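Local coordinates for protein amidohydrolase (Staphylococcus aureus, PDB 3NUR) that probably hydrolyses linear amide bonds, as a metal-dependent TIM-barrel amidohydrolase that holds a calcium ion in its metal site, at residues N115-A119 and D153-K157; V236-D242 and H273-V278; F147-N152 and T181-V187; Y201-Y205 and A214-A218. All coordinates share one frame; numbering follows the deposited sequence.

Contacts 1 and 3 share helix 140-152 and touch each other on the same side of the chain's centre: contact 1 joins the loop after this helix to helix 104-124, and contact 3 joins the helix itself to helix 176-185. Both have an apolar, part-buried middle and no hydrogen bond across. Contact 2 lies about 22 Å from contact 3, centre to centre, and mixes a leucine-valine cluster with a hydrated polar edge of two direct bonds and two waters. Contact 4 is the farthest from the centre of the chain, on the opposite side from contacts 1 and 3, and relies on aromatic rings and alanines. None of the four is wholly buried.

Contact 1 (N115-A119 and D153-K157); sequences NDQLA and DLGFK
Ala119 of helix 104-124 and Leu154 of the loop 153-157 are the nearest pair of backbones, their CA atoms 5.9 Å apart, and at Gly155 the chain takes a positive phi as it leaves helix 140-152. This turn lets Leu154 and Phe156 both face the helix. Phe156 reaches in with the far end of its ring: CZ stops 3.4 Å from the carbonyl O of Asn115 and 3.7 Å from Leu118 CD2, while the backbone N of Ala119 lies at the ring edge. The amide of Asn115 stands almost upright against the ring, the planes 81° apart, with OD1 at the ring edge 3.7 Å from Phe156 CE2. Leu154 packs its CB against one face of that ring, offset toward the rim; CD1 approaches Asn115 O at 3.6 Å and CD2 meets Ala119 CB at 3.9 Å. With CG beside the backbone N (chi1 -50°), the leucine spreads both methyls toward the helix, where they also touch Asp116 OD1. That carboxylate forms a salt bridge with Arg149 of helix 140-152, and the Asn115 amide bonds to Glu146 of the same helix and the carbonyl of Thr134. No hydrogen bond crosses the contact, and Asn115 O, which Phe156 CZ approaches, is already used by Ala119 N. The loop leading to strand 159-162 is held to helix 104-124 by shape and burial.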
# COMPACT_ATOMS: atom_id res chain seq x y z
N ASN A 115 6.99 -14.03 5.49
CA ASN A 115 6.16 -14.58 4.41
C ASN A 115 5.73 -16.03 4.66
O ASN A 115 4.57 -16.38 4.44
CB ASN A 115 6.87 -14.44 3.06
CG ASN A 115 7.07 -12.99 2.68
OD1 ASN A 115 6.18 -12.15 2.90
ND2 ASN A 115 8.18 -12.69 2.04
N ASP A 116 6.65 -16.86 5.18
CA ASP A 116 6.33 -18.26 5.49
C ASP A 116 5.30 -18.35 6.60
O ASP A 116 4.37 -19.15 6.48
CB ASP A 116 7.61 -19.04 5.89
CG ASP A 116 8.46 -19.48 4.71
OD1 ASP A 116 7.99 -19.39 3.55
OD2 ASP A 116 9.60 -19.95 4.95
N GLN A 117 5.45 -17.54 7.67
CA GLN A 117 4.49 -17.58 8.79
C GLN A 117 3.13 -17.08 8.34
O GLN A 117 2.10 -17.63 8.73
CB GLN A 117 5.00 -16.80 10.00
CG GLN A 117 6.15 -17.50 10.73
CD GLN A 117 6.35 -16.98 12.13
OE1 GLN A 117 5.43 -16.93 12.95
NE2 GLN A 117 7.58 -16.63 12.44
N LEU A 118 3.12 -16.04 7.48
CA LEU A 118 1.87 -15.51 6.93
C LEU A 118 1.16 -16.57 6.10
O LEU A 118 -0.04 -16.77 6.29
CB LEU A 118 2.12 -14.25 6.06
CG LEU A 118 0.82 -13.60 5.48
CD1 LEU A 118 -0.15 -13.17 6.62
CD2 LEU A 118 1.15 -12.41 4.55
N ALA A 119 1.90 -17.26 5.20
CA ALA A 119 1.35 -18.33 4.36
C ALA A 119 0.74 -19.47 5.22
O ALA A 119 -0.32 -19.98 4.85
CB ALA A 119 2.42 -18.89 3.44
N ASP A 153 5.01 -19.98 -4.96
CA ASP A 153 5.01 -21.02 -3.94
C ASP A 153 4.01 -20.77 -2.84
O ASP A 153 3.45 -21.72 -2.33
CB ASP A 153 6.40 -21.20 -3.28
CG ASP A 153 7.52 -21.64 -4.20
OD1 ASP A 153 7.27 -21.80 -5.41
OD2 ASP A 153 8.66 -21.84 -3.69
N LEU A 154 3.82 -19.50 -2.42
CA LEU A 154 2.95 -19.19 -1.29
C LEU A 154 1.53 -18.78 -1.66
O LEU A 154 0.70 -18.69 -0.77
CB LEU A 154 3.61 -18.17 -0.33
CG LEU A 154 5.05 -18.46 0.15
CD1 LEU A 154 5.50 -17.40 1.15
CD2 LEU A 154 5.17 -19.89 0.79
N GLY A 155 1.27 -18.54 -2.94
CA GLY A 155 -0.06 -18.15 -3.40
C GLY A 155 -0.44 -16.73 -3.03
O GLY A 155 -1.64 -16.39 -2.94
N PHE A 156 0.58 -15.86 -2.82
CA PHE A 156 0.34 -14.45 -2.52
C PHE A 156 -0.11 -13.73 -3.80
O PHE A 156 0.05 -14.26 -4.91
CB PHE A 156 1.60 -13.80 -1.89
CG PHE A 156 1.89 -14.16 -0.44
CD1 PHE A 156 1.18 -15.17 0.21
CD2 PHE A 156 2.94 -13.55 0.25
CE1 PHE A 156 1.48 -15.54 1.52
CE2 PHE A 156 3.23 -13.91 1.57
CZ PHE A 156 2.51 -14.91 2.19
N LYS A 157 -0.67 -12.53 -3.66
CA LYS A 157 -1.28 -11.80 -4.76
C LYS A 157 -0.75 -10.38 -5.01
O LYS A 157 -1.39 -9.60 -5.73
CB LYS A 157 -2.82 -11.79 -4.58
CG LYS A 157 -3.47 -13.18 -4.57
CD LYS A 157 -3.51 -13.84 -5.93
CE LYS A 157 -4.32 -15.12 -5.95
NZ LYS A 157 -5.15 -15.21 -7.18

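Contact 2 (V236-D242 and H273-V278); sequences VLSGIFD and HLNHSV
Leu274 lies against the end of helix 223-237, its CD2 3.5 Å from the carbonyl O of Val236 and close to the CA of Gly239. One methyl of Leu237, CD2, completes this apolar centre: it meets Val278 CG2 at 4.0 Å and looks toward Leu274 CD1, while Val236 adds CG1 from the buried side, where Tyr281 and Phe282 of helix 278-284 also pack. Gly239 ends the helix with a Schellman motif, its positive phi turning the chain straight into the short helix 240-243, for which it is also the N-cap residue. In the barrel, these are the last two helices before strand 249-251, and segment 273-278, the loop before helix 278-284, packs against their junction. Polar contacts begin at Leu237 O, which receives the NE2 proton of His273 at 2.7 Å; the bond is almost straight, 177° at the hydrogen, and lies in both the ring plane and the carbonyl plane. On the far side of Leu274, Asp242 OD2 accepts Asn275 N at 2.8 Å on its syn side, 26° out of the carboxylate plane. The Asn275 amide stacks over that carboxylate, ND2 3.4 Å from Asp242 CG, with the planes 22° apart. Farther out, one water donates to Asp242 OD2 and to His273 O. A second donates to Asp242 OD1, accepts from Asn275 ND2 and bonds to His276 NE2, while the hydroxyl of Tyr281 binds OD1 too.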
# COMPACT_ATOMS: atom_id res chain seq x y z
N VAL A 236 6.51 7.23 -11.66
CA VAL A 236 5.88 7.62 -12.91
C VAL A 236 6.87 8.38 -13.81
O VAL A 236 7.01 8.03 -14.97
CB VAL A 236 4.58 8.44 -12.64
CG1 VAL A 236 4.06 9.12 -13.91
CG2 VAL A 236 3.50 7.56 -12.01
N LEU A 237 7.51 9.44 -13.27
CA LEU A 237 8.46 10.28 -14.02
C LEU A 237 9.66 9.52 -14.57
O LEU A 237 10.18 9.91 -15.63
CB LEU A 237 8.91 11.51 -13.20
CG LEU A 237 7.80 12.47 -12.73
CD1 LEU A 237 8.39 13.60 -11.90
CD2 LEU A 237 6.96 13.01 -13.90
N SER A 238 10.08 8.44 -13.88
CA SER A 238 11.21 7.61 -14.32
C SER A 238 10.86 6.66 -15.51
O SER A 238 11.75 5.98 -16.03
CB SER A 238 11.78 6.80 -13.16
OG SER A 238 10.95 5.70 -12.82
N GLY A 239 9.58 6.60 -15.88
CA GLY A 239 9.11 5.78 -17.00
C GLY A 239 8.86 4.31 -16.74
O GLY A 239 8.73 3.52 -17.69
N ILE A 240 8.70 3.92 -15.45
CA ILE A 240 8.44 2.53 -15.05
C ILE A 240 7.18 1.99 -15.78
O ILE A 240 7.18 0.85 -16.25
CB ILE A 240 8.30 2.43 -13.50
CG1 ILE A 240 9.71 2.38 -12.83
CG2 ILE A 240 7.41 1.23 -13.06
CD1 ILE A 240 9.70 2.52 -11.32
N PHE A 241 6.14 2.82 -15.88
CA PHE A 241 4.89 2.41 -16.50
C PHE A 241 4.89 2.43 -18.04
O PHE A 241 3.94 1.94 -18.65
CB PHE A 241 3.69 3.13 -15.89
CG PHE A 241 3.65 3.01 -14.38
CD1 PHE A 241 3.06 1.90 -13.77
CD2 PHE A 241 4.20 4.00 -13.57
CE1 PHE A 241 3.03 1.79 -12.38
CE2 PHE A 241 4.19 3.88 -12.18
CZ PHE A 241 3.60 2.78 -11.59
N ASP A 242 5.97 2.94 -18.65
CA ASP A 242 6.17 2.87 -20.09
C ASP A 242 6.93 1.56 -20.37
O ASP A 242 6.58 0.86 -21.31
CB ASP A 242 6.95 4.09 -20.60
CG ASP A 242 6.10 5.33 -20.76
OD1 ASP A 242 4.86 5.23 -20.58
OD2 ASP A 242 6.66 6.41 -21.03
N HIS A 273 9.34 13.18 -22.09
CA HIS A 273 10.00 11.89 -22.33
C HIS A 273 9.05 10.69 -22.09
O HIS A 273 9.39 9.56 -22.47
CB HIS A 273 11.24 11.76 -21.44
CG HIS A 273 10.91 11.76 -19.98
ND1 HIS A 273 10.56 12.92 -19.32
CD2 HIS A 273 10.87 10.73 -19.10
CE1 HIS A 273 10.30 12.56 -18.07
NE2 HIS A 273 10.51 11.26 -17.89
N LEU A 274 7.90 10.92 -21.44
CA LEU A 274 6.94 9.85 -21.18
C LEU A 274 5.98 9.69 -22.35
O LEU A 274 5.74 10.65 -23.09
CB LEU A 274 6.13 10.12 -19.90
CG LEU A 274 6.96 10.31 -18.60
CD1 LEU A 274 6.04 10.74 -17.44
CD2 LEU A 274 7.73 9.02 -18.24
N ASN A 275 5.40 8.49 -22.50
CA ASN A 275 4.43 8.25 -23.58
C ASN A 275 3.10 8.95 -23.38
O ASN A 275 2.39 9.22 -24.36
CB ASN A 275 4.20 6.74 -23.73
CG ASN A 275 5.39 5.97 -24.26
OD1 ASN A 275 6.31 6.53 -24.86
ND2 ASN A 275 5.37 4.67 -24.06
N HIS A 276 2.71 9.17 -22.10
CA HIS A 276 1.41 9.73 -21.74
C HIS A 276 1.54 10.94 -20.83
O HIS A 276 2.63 11.20 -20.30
CB HIS A 276 0.58 8.65 -21.00
CG HIS A 276 0.53 7.33 -21.72
ND1 HIS A 276 -0.29 7.13 -22.82
CD2 HIS A 276 1.24 6.19 -21.49
CE1 HIS A 276 -0.07 5.88 -23.22
NE2 HIS A 276 0.86 5.29 -22.47
N SER A 277 0.41 11.65 -20.60
CA SER A 277 0.41 12.77 -19.67
C SER A 277 0.63 12.20 -18.26
O SER A 277 0.35 11.02 -18.03
CB SER A 277 -0.91 13.53 -19.72
OG SER A 277 -1.96 12.79 -19.10
N VAL A 278 1.12 13.03 -17.32
CA VAL A 278 1.37 12.58 -15.94
C VAL A 278 0.10 11.99 -15.30
O VAL A 278 0.16 10.89 -14.71
CB VAL A 278 2.03 13.70 -15.09
CG1 VAL A 278 2.03 13.35 -13.60
CG2 VAL A 278 3.44 14.00 -15.57
O HOH W 1 3.16 3.50 -22.09
O HOH W 2 9.23 6.75 -21.60

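Contact 3 (F147-N152 and T181-V187); sequences FERCIN and TAENLDV
Phe147 fills the tight half of the contact, its ring laid between helix 140-152 and the end of helix 176-185. CE2 presses on Ala182 CB at 3.6 Å, CE1 on Val187 CG2 at 3.7 Å, and Leu185 CD1 sits over one ring face, 4.1 Å above the plane and displaced toward the rim. CG stands roughly opposite the backbone N (chi1 -157°), which sends the ring across toward the second helix, and Ile189 of strand 189-192 lines its inner side. Leu185 is a knob among Phe147, Glu148, Ile151 and Asn152; its CD1 is 3.7 Å from Ile151 CG1. Val187 and Ile151 meet tip to tip. Val187 is brought back to the contact by a Schellman motif, with Asp186 in the positive-phi position. Outward the fit loosens. Thr181 gives little more than its CG2, 4.0 Å from Phe147 CB, and Leu185 CD2 merely brushes the amide of Asn152. On this exposed side, Glu148 OE2 accepts Asn152 ND2 at 2.8 Å through its anti lone pair, a bond within one helix, which does not cross the contact. The axes run almost parallel, at 21° and 10.5 Å apart, as expected for consecutive outer helices of a TIM barrel. Strand 159-162 lies between them in sequence, and strand 189-192, which follows, carries the calcium ligand His192.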
# COMPACT_ATOMS: atom_id res chain seq x y z
N PHE A 147 9.89 -12.27 -4.16
CA PHE A 147 8.61 -11.87 -4.75
C PHE A 147 8.03 -13.05 -5.55
O PHE A 147 6.86 -13.41 -5.37
CB PHE A 147 8.81 -10.65 -5.68
CG PHE A 147 7.61 -9.76 -5.96
CD1 PHE A 147 6.33 -10.14 -5.59
CD2 PHE A 147 7.78 -8.52 -6.58
CE1 PHE A 147 5.22 -9.31 -5.85
CE2 PHE A 147 6.68 -7.69 -6.82
CZ PHE A 147 5.40 -8.09 -6.46
N GLU A 148 8.86 -13.64 -6.43
CA GLU A 148 8.49 -14.78 -7.27
C GLU A 148 8.09 -15.96 -6.38
O GLU A 148 7.09 -16.62 -6.69
CB GLU A 148 9.65 -15.14 -8.22
CG GLU A 148 9.31 -16.25 -9.23
CD GLU A 148 9.53 -17.69 -8.78
OE1 GLU A 148 10.51 -17.95 -8.04
OE2 GLU A 148 8.74 -18.56 -9.19
N ARG A 149 8.86 -16.21 -5.29
CA ARG A 149 8.58 -17.31 -4.35
C ARG A 149 7.22 -17.10 -3.69
O ARG A 149 6.43 -18.04 -3.63
CB ARG A 149 9.69 -17.44 -3.29
CG ARG A 149 9.51 -18.66 -2.40
CD ARG A 149 10.58 -18.73 -1.34
NE ARG A 149 10.33 -17.83 -0.21
CZ ARG A 149 9.68 -18.17 0.89
NH1 ARG A 149 9.54 -17.30 1.88
NH2 ARG A 149 9.14 -19.38 1.01
N CYS A 150 6.92 -15.87 -3.24
CA CYS A 150 5.65 -15.55 -2.60
C CYS A 150 4.48 -15.81 -3.52
O CYS A 150 3.48 -16.39 -3.10
CB CYS A 150 5.66 -14.11 -2.11
SG CYS A 150 6.65 -13.85 -0.62
N ILE A 151 4.59 -15.38 -4.78
CA ILE A 151 3.51 -15.54 -5.73
C ILE A 151 3.35 -16.99 -6.14
O ILE A 151 2.27 -17.54 -5.98
CB ILE A 151 3.62 -14.55 -6.94
CG1 ILE A 151 3.76 -13.06 -6.49
CG2 ILE A 151 2.49 -14.74 -7.97
CD1 ILE A 151 2.88 -12.50 -5.38
N ASN A 152 4.43 -17.61 -6.63
CA ASN A 152 4.37 -18.98 -7.14
C ASN A 152 4.34 -20.12 -6.11
O ASN A 152 3.70 -21.13 -6.38
CB ASN A 152 5.41 -19.19 -8.25
CG ASN A 152 5.12 -18.35 -9.49
OD1 ASN A 152 3.98 -17.93 -9.74
ND2 ASN A 152 6.15 -18.07 -10.26
N THR A 181 9.48 -7.71 -12.18
CA THR A 181 9.00 -8.95 -11.57
C THR A 181 7.50 -8.89 -11.32
O THR A 181 6.79 -9.81 -11.71
CB THR A 181 9.85 -9.31 -10.34
OG1 THR A 181 11.20 -9.49 -10.78
CG2 THR A 181 9.39 -10.57 -9.67
N ALA A 182 7.02 -7.78 -10.72
CA ALA A 182 5.59 -7.57 -10.48
C ALA A 182 4.79 -7.65 -11.80
O ALA A 182 3.78 -8.36 -11.84
CB ALA A 182 5.35 -6.23 -9.80
N GLU A 183 5.26 -7.01 -12.88
CA GLU A 183 4.53 -7.07 -14.15
C GLU A 183 4.49 -8.51 -14.71
O GLU A 183 3.43 -8.99 -15.10
CB GLU A 183 5.10 -6.10 -15.19
CG GLU A 183 4.14 -5.88 -16.35
CD GLU A 183 4.71 -5.38 -17.66
OE1 GLU A 183 5.87 -5.71 -17.99
OE2 GLU A 183 3.97 -4.66 -18.38
N ASN A 184 5.65 -9.20 -14.67
CA ASN A 184 5.80 -10.59 -15.12
C ASN A 184 4.85 -11.51 -14.36
O ASN A 184 4.25 -12.40 -14.97
CB ASN A 184 7.24 -11.06 -14.95
CG ASN A 184 8.18 -10.67 -16.07
OD1 ASN A 184 7.77 -10.12 -17.11
ND2 ASN A 184 9.47 -10.95 -15.91
N LEU A 185 4.70 -11.29 -13.04
CA LEU A 185 3.82 -12.10 -12.19
C LEU A 185 2.35 -11.65 -12.25
O LEU A 185 1.49 -12.36 -11.72
CB LEU A 185 4.32 -12.09 -10.75
CG LEU A 185 5.71 -12.70 -10.48
CD1 LEU A 185 6.22 -12.28 -9.11
CD2 LEU A 185 5.70 -14.21 -10.63
N ASP A 186 2.06 -10.49 -12.92
CA ASP A 186 0.70 -9.91 -13.05
C ASP A 186 0.07 -9.60 -11.68
O ASP A 186 -1.10 -9.91 -11.42
CB ASP A 186 -0.21 -10.80 -13.93
CG ASP A 186 -1.39 -10.08 -14.54
OD1 ASP A 186 -1.27 -8.85 -14.80
OD2 ASP A 186 -2.40 -10.75 -14.81
N VAL A 187 0.88 -9.02 -10.78
CA VAL A 187 0.41 -8.69 -9.43
C VAL A 187 0.73 -7.22 -9.12
O VAL A 187 1.74 -6.71 -9.62
CB VAL A 187 0.97 -9.63 -8.34
CG1 VAL A 187 0.43 -11.06 -8.49
CG2 VAL A 187 2.50 -9.61 -8.28

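Contact 4 (Y201-Y205 and A214-A218); sequences YQSYY and AATFA
Tyr205 and Ala214 bring their CA atoms within 5.3 Å where two short helices meet at a right angle, the axes of 201-205 and 214-218 being 90° and 10.1 Å apart. The first helix widens into a pi-type turn over its last residues. Tyr205 carries most of the contact. Its CD1 points at the face of the Phe217 ring, over its centre, giving a T-shaped pair with centroids 4.8 Å apart and planes at 84°. At the same time Ala218 sits over one face of the tyrosine, its CA 3.9 Å from the ring centroid in a CH-pi contact, and Tyr204 CB covers the opposite face, so the ring is held on both faces and one edge. Phe217 CG lies anti to its backbone N (chi1 -179°), which turns the ring face to the Tyr205 edge. The second tyrosine, Tyr201, works edge-on: its CD1 is 3.5 Å from Ala218 CB, and its OH lies 3.5 Å from Ala214 CB. That hydroxyl bonds to Glu211 at the start of the second helix. Ala214 CB also abuts the carbonyl O of Tyr205, which accepts from the hydroxyl of Tyr209 in the connecting loop. The alanine methyls meet the tyrosine side chains where the helices come together. The pair, two short helices joined at a right angle by a brief loop, is inserted between strand 189-192, which carries the calcium ligand His192, and helix 223-237 of the TIM barrel.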
# COMPACT_ATOMS: atom_id res chain seq x y z
N TYR A 201 13.20 15.36 8.14
CA TYR A 201 12.64 15.63 9.46
C TYR A 201 13.17 16.96 10.02
O TYR A 201 12.37 17.79 10.49
CB TYR A 201 12.94 14.49 10.44
CG TYR A 201 12.41 14.75 11.84
CD1 TYR A 201 11.05 14.88 12.08
CD2 TYR A 201 13.29 14.90 12.92
CE1 TYR A 201 10.56 15.13 13.37
CE2 TYR A 201 12.81 15.15 14.21
CZ TYR A 201 11.44 15.25 14.43
OH TYR A 201 10.96 15.49 15.69
N GLN A 202 14.50 17.16 9.96
CA GLN A 202 15.13 18.39 10.48
C GLN A 202 14.76 19.64 9.64
O GLN A 202 14.56 20.70 10.22
CB GLN A 202 16.67 18.22 10.54
CG GLN A 202 17.16 17.15 11.51
CD GLN A 202 17.02 17.53 12.96
OE1 GLN A 202 17.28 18.67 13.35
NE2 GLN A 202 16.65 16.57 13.78
N SER A 203 14.68 19.53 8.31
CA SER A 203 14.37 20.70 7.48
C SER A 203 12.90 21.08 7.47
O SER A 203 12.57 22.27 7.50
CB SER A 203 14.82 20.47 6.03
OG SER A 203 16.23 20.37 5.95
N TYR A 204 12.01 20.09 7.36
CA TYR A 204 10.59 20.35 7.19
C TYR A 204 9.69 20.25 8.41
O TYR A 204 8.65 20.91 8.44
CB TYR A 204 10.01 19.46 6.07
CG TYR A 204 9.99 20.07 4.67
CD1 TYR A 204 10.31 21.42 4.47
CD2 TYR A 204 9.61 19.32 3.56
CE1 TYR A 204 10.26 21.99 3.20
CE2 TYR A 204 9.55 19.89 2.29
CZ TYR A 204 9.86 21.23 2.12
OH TYR A 204 9.82 21.80 0.87
N TYR A 205 10.00 19.33 9.34
CA TYR A 205 9.07 19.04 10.44
C TYR A 205 9.44 19.54 11.81
O TYR A 205 8.55 19.86 12.59
CB TYR A 205 8.58 17.56 10.40
CG TYR A 205 7.99 17.26 9.03
CD1 TYR A 205 6.79 17.82 8.63
CD2 TYR A 205 8.71 16.51 8.09
CE1 TYR A 205 6.28 17.61 7.34
CE2 TYR A 205 8.23 16.32 6.80
CZ TYR A 205 7.02 16.89 6.42
OH TYR A 205 6.54 16.71 5.14
N ALA A 214 6.30 17.91 16.36
CA ALA A 214 7.16 17.71 15.20
C ALA A 214 7.11 16.24 14.75
O ALA A 214 7.01 15.98 13.55
CB ALA A 214 8.60 18.09 15.57
N ALA A 215 7.19 15.28 15.69
CA ALA A 215 7.20 13.85 15.33
C ALA A 215 5.90 13.40 14.67
O ALA A 215 5.95 12.66 13.67
CB ALA A 215 7.51 12.99 16.55
N THR A 216 4.73 13.79 15.23
CA THR A 216 3.45 13.39 14.64
C THR A 216 3.25 14.11 13.28
O THR A 216 2.76 13.51 12.32
CB THR A 216 2.29 13.56 15.62
OG1 THR A 216 2.18 14.95 15.97
CG2 THR A 216 2.44 12.68 16.88
N PHE A 217 3.66 15.38 13.19
CA PHE A 217 3.60 16.18 11.96
C PHE A 217 4.41 15.47 10.85
O PHE A 217 3.90 15.29 9.73
CB PHE A 217 4.15 17.60 12.25
CG PHE A 217 4.18 18.61 11.12
CD1 PHE A 217 3.35 18.47 10.01
CD2 PHE A 217 4.94 19.77 11.23
CE1 PHE A 217 3.38 19.40 8.98
CE2 PHE A 217 4.94 20.73 10.21
CZ PHE A 217 4.15 20.55 9.10
N ALA A 218 5.61 14.99 11.18
CA ALA A 218 6.49 14.28 10.24
C ALA A 218 5.94 12.93 9.83
O ALA A 218 6.29 12.45 8.76
CB ALA A 218 7.86 14.08 10.87